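Local coordinates for protein HTH-type transcriptional repressor NemR (Escherichia coli, PDB 4YZE) that represses transcription of the nemRA-gloA operon by binding to the NemR box, and responds to electrophiles and reactive chlorine species, at residues Y69-R72 against L73-L76; Y92-T95 against L96-S100. The protein carries 5 engineered substitutions. One frame throughout, in Å; residues are numbered along the deposited sequence.

Interaction 1. Residues Y69-R72 against L73-L76; sequences YHQR and LTEL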
# COMPACT_ATOMS: atom_id res chain seq x y z
N TYR A 69 -12.64 0.55 14.36
CA TYR A 69 -12.31 -0.49 13.38
C TYR A 69 -11.88 -1.78 14.07
O TYR A 69 -12.19 -2.88 13.61
CB TYR A 69 -11.18 -0.03 12.44
CG TYR A 69 -10.89 -0.99 11.30
CD1 TYR A 69 -11.67 -0.99 10.15
CD2 TYR A 69 -9.85 -1.89 11.37
CE1 TYR A 69 -11.41 -1.87 9.10
CE2 TYR A 69 -9.58 -2.78 10.33
CZ TYR A 69 -10.36 -2.76 9.21
OH TYR A 69 -10.07 -3.63 8.18
N HIS A 70 -11.15 -1.64 15.17
CA HIS A 70 -10.69 -2.79 15.93
C HIS A 70 -11.90 -3.56 16.48
O HIS A 70 -11.90 -4.79 16.50
CB HIS A 70 -9.76 -2.35 17.06
CG HIS A 70 -9.15 -3.48 17.83
ND1 HIS A 70 -7.97 -4.08 17.46
CD2 HIS A 70 -9.55 -4.09 18.97
CE1 HIS A 70 -7.67 -5.03 18.34
NE2 HIS A 70 -8.61 -5.06 19.26
N GLN A 71 -12.93 -2.81 16.89
CA GLN A 71 -14.12 -3.40 17.48
C GLN A 71 -14.93 -4.12 16.40
O GLN A 71 -15.29 -5.29 16.57
CB GLN A 71 -14.97 -2.33 18.18
CG GLN A 71 -16.01 -2.87 19.17
CD GLN A 71 -15.38 -3.63 20.34
OE1 GLN A 71 -15.33 -4.86 20.33
NE2 GLN A 71 -14.91 -2.89 21.35
N ARG A 72 -15.19 -3.44 15.28
CA ARG A 72 -15.86 -4.09 14.15
C ARG A 72 -15.17 -5.40 13.78
O ARG A 72 -15.82 -6.45 13.67
CB ARG A 72 -15.89 -3.18 12.93
CG ARG A 72 -17.01 -2.15 12.92
CD ARG A 72 -17.18 -1.56 11.52
NE ARG A 72 -15.99 -0.83 11.08
CZ ARG A 72 -15.67 0.40 11.48
NH1 ARG A 72 -16.44 1.04 12.35
NH2 ARG A 72 -14.57 0.99 11.02
N LEU A 73 -13.85 -5.34 13.60
CA LEU A 73 -13.06 -6.51 13.23
C LEU A 73 -13.15 -7.61 14.30
O LEU A 73 -13.20 -8.79 13.97
CB LEU A 73 -11.60 -6.10 13.03
CG LEU A 73 -10.76 -6.80 11.96
CD1 LEU A 73 -9.34 -7.05 12.44
CD2 LEU A 73 -11.39 -8.09 11.43
N THR A 74 -13.16 -7.22 15.58
CA THR A 74 -13.29 -8.17 16.67
C THR A 74 -14.61 -8.93 16.58
O THR A 74 -14.64 -10.15 16.69
CB THR A 74 -13.21 -7.51 18.06
OG1 THR A 74 -11.96 -6.82 18.21
CG2 THR A 74 -13.32 -8.57 19.16
N GLU A 75 -15.70 -8.20 16.37
CA GLU A 75 -17.01 -8.81 16.24
C GLU A 75 -17.05 -9.75 15.05
O GLU A 75 -17.66 -10.82 15.11
CB GLU A 75 -18.09 -7.73 16.12
CG GLU A 75 -18.08 -6.74 17.28
CD GLU A 75 -19.15 -5.67 17.16
OE1 GLU A 75 -18.91 -4.66 16.45
OE2 GLU A 75 -20.22 -5.83 17.79
N LEU A 76 -16.39 -9.36 13.96
CA LEU A 76 -16.36 -10.18 12.75
C LEU A 76 -15.63 -11.50 13.02
O LEU A 76 -16.12 -12.57 12.65
CB LEU A 76 -15.66 -9.43 11.62
CG LEU A 76 -16.02 -9.67 10.15
CD1 LEU A 76 -14.79 -9.45 9.28
CD2 LEU A 76 -16.62 -11.05 9.89
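Thr74 turns its hydroxyl back along the helix to the carbonyl of His70, with Thr74 OG1 donating to His70 O at 2.7 Å. The same oxygen takes the main-chain bond from Thr74 N (2.9 Å), and the two donors arrive from opposite faces of the carbonyl plane. Having OG1 opposite the carbonyl carbon and beside the backbone N (chi1 -59°) makes this grip possible and puts CG2 anti to the backbone N. The His70 imidazole passes the hydroxyl at a slant, CD2 standing 3.7 Å from Thr74 OG1. A valine in place of Thr74 would probably leave His70 O with the amide as its sole donor within this turn and the branched side chain without the bond that fixes its rotation. This is i to i+4 helical pairing within helix 54-79, the helix that follows the predicted helix-turn-helix of this TetR-family repressor. Tyr69 pairs with Leu73 in the same spacing: ring atom CE2 approaches Leu73 CG at 4.5 Å, a loose apolar contact. On the exposed side, Glu75 CG lies 3.2 Å from Gln71 O, and within 69-72 Tyr69 CA sits near the rim of one face of the Arg72 guanidinium. Farther out, helix 122-148 covers the side of Tyr69, His70, Leu73 and Thr74, through Val135 against Tyr69 and Leu138 against the other three, while Tyr91 of helix 84-97 touches both Tyr69 and Leu73.

Interaction 2. Residues Y92-T95 against L96-S100; sequences YQQT and LNQFS. Engineered in segment 96-100: Ser100 (natural residue Cys).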
# COMPACT_ATOMS: atom_id res chain seq x y z
N TYR A 92 -11.81 -10.35 3.89
CA TYR A 92 -11.55 -9.92 2.53
C TYR A 92 -12.83 -9.63 1.74
O TYR A 92 -12.83 -8.75 0.87
CB TYR A 92 -10.68 -10.93 1.79
CG TYR A 92 -9.26 -10.97 2.28
CD1 TYR A 92 -8.29 -10.13 1.74
CD2 TYR A 92 -8.89 -11.85 3.28
CE1 TYR A 92 -6.97 -10.18 2.20
CE2 TYR A 92 -7.59 -11.89 3.74
CZ TYR A 92 -6.63 -11.07 3.19
OH TYR A 92 -5.34 -11.13 3.66
N GLN A 93 -13.90 -10.37 2.02
CA GLN A 93 -15.14 -10.16 1.26
C GLN A 93 -15.76 -8.81 1.61
O GLN A 93 -16.27 -8.10 0.73
CB GLN A 93 -16.14 -11.31 1.50
CG GLN A 93 -17.46 -11.18 0.76
CD GLN A 93 -17.33 -11.24 -0.75
OE1 GLN A 93 -17.72 -10.31 -1.46
NE2 GLN A 93 -16.78 -12.34 -1.25
N GLN A 94 -15.70 -8.43 2.88
CA GLN A 94 -16.16 -7.11 3.32
C GLN A 94 -15.35 -5.98 2.68
O GLN A 94 -15.89 -4.95 2.29
CB GLN A 94 -16.05 -6.99 4.84
CG GLN A 94 -17.33 -6.56 5.55
CD GLN A 94 -17.91 -7.67 6.42
OE1 GLN A 94 -18.04 -8.81 5.98
NE2 GLN A 94 -18.24 -7.33 7.67
N THR A 95 -14.04 -6.19 2.59
CA THR A 95 -13.16 -5.23 1.94
C THR A 95 -13.62 -5.04 0.50
O THR A 95 -13.72 -3.90 0.02
CB THR A 95 -11.71 -5.72 1.94
OG1 THR A 95 -11.27 -5.91 3.29
CG2 THR A 95 -10.81 -4.71 1.25
N LEU A 96 -13.92 -6.15 -0.17
CA LEU A 96 -14.49 -6.10 -1.53
C LEU A 96 -15.77 -5.28 -1.59
O LEU A 96 -15.97 -4.50 -2.53
CB LEU A 96 -14.76 -7.50 -2.06
CG LEU A 96 -13.97 -7.99 -3.27
CD1 LEU A 96 -14.33 -9.44 -3.60
CD2 LEU A 96 -14.21 -7.11 -4.47
N ASN A 97 -16.65 -5.45 -0.61
CA ASN A 97 -17.93 -4.75 -0.64
C ASN A 97 -17.77 -3.27 -0.36
O ASN A 97 -18.36 -2.42 -1.03
CB ASN A 97 -18.89 -5.37 0.38
CG ASN A 97 -19.17 -6.84 0.12
OD1 ASN A 97 -18.96 -7.34 -0.98
ND2 ASN A 97 -19.64 -7.53 1.15
N GLN A 98 -16.96 -2.96 0.65
CA GLN A 98 -16.75 -1.60 1.12
C GLN A 98 -15.68 -0.87 0.30
O GLN A 98 -15.11 0.12 0.76
CB GLN A 98 -16.35 -1.62 2.60
CG GLN A 98 -17.46 -2.13 3.51
CD GLN A 98 -17.01 -2.36 4.94
OE1 GLN A 98 -15.94 -1.89 5.35
NE2 GLN A 98 -17.82 -3.08 5.70
N PHE A 99 -15.41 -1.37 -0.90
CA PHE A 99 -14.41 -0.77 -1.77
C PHE A 99 -14.91 0.57 -2.31
O PHE A 99 -14.24 1.60 -2.19
CB PHE A 99 -14.04 -1.72 -2.91
CG PHE A 99 -13.18 -1.09 -3.96
CD1 PHE A 99 -11.98 -0.48 -3.62
CD2 PHE A 99 -13.58 -1.11 -5.30
CE1 PHE A 99 -11.19 0.12 -4.60
CE2 PHE A 99 -12.79 -0.53 -6.28
CZ PHE A 99 -11.59 0.09 -5.93
N SER A 100 -16.10 0.54 -2.91
CA SER A 100 -16.77 1.78 -3.28
C SER A 100 -18.23 1.71 -2.89
O SER A 100 -18.79 0.63 -2.71
CB SER A 100 -16.63 2.04 -4.77
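Gln94 and Gln98 run side by side and point the same way, one turn apart at the C-terminal end of helix 84-97. The touch is made by the methylene of one and the amide of the other, Gln94 CG to Gln98 NE2 at 3.5 Å, with the two amide planes turned 57° from each other. Gln98 has CG beside its backbone N and stretches out beyond it (chi2 171°), which brings NE2 to Gln94 CG; the chain of Gln94 bends at chi2. Between their backbones, Gln98 N donates to Gln94 O at 2.8 Å, nearly straight at 165°.

Gln93 and Asn97 form a second pair at the same spacing, but their side chains slant across each other. Leu96 sets its CB 3.2 Å from Gln93 O, and its backbone N donates to Tyr92 O at 3.0 Å. The Tyr92 side chain leads away from the turn. Gln98 is the first residue to leave helical geometry, and the ring of Phe99 leads away from 92-95.

Leu96 packs on Glu186 of helix 183-195 and on Phe182, and Phe99 on Leu185, Ala176 and Phe182. This helix end lies in the C-terminal domain of the TetR-like repressor, with the Thr95 side chain about 8 Å from that of Cys108, central to the response to reactive chlorine species. The chemistry is divided: the uncharged amides of Asn97 and Gln98 lie on the exposed side, with Gln93 and Gln94 partly covered, while on the inner side, which apolar packing also ties, Tyr92 OH is hydrogen-bonded to Leu165 O and Thr95 OG1 is shared between Tyr91 O of its own helix and Trp169 NE1 of helix 158-179.

How the interactions relate
From the N terminus, the chain passes the predicted helix-turn-helix and enters helix 54-79, where interaction 1 joins two successive turns. Residues 80-83 then lead into helix 84-97, and interaction 2 follows at its C-terminal end. The two are in series: neither nests in nor crosses the other, and neither closes a loop, since each pairs adjoining residues. Their centres lie 15 Å apart, yet they meet where Leu76 CG packs 4.1 Å from Gln94 NE2, so consecutive helices touch directly. Outward, 69-76 also leans on helix 122-148, whereas 92-100 rests on helices 158-179 and 183-195, placing helix 84-97 between helix 54-79 and the C-terminal helices.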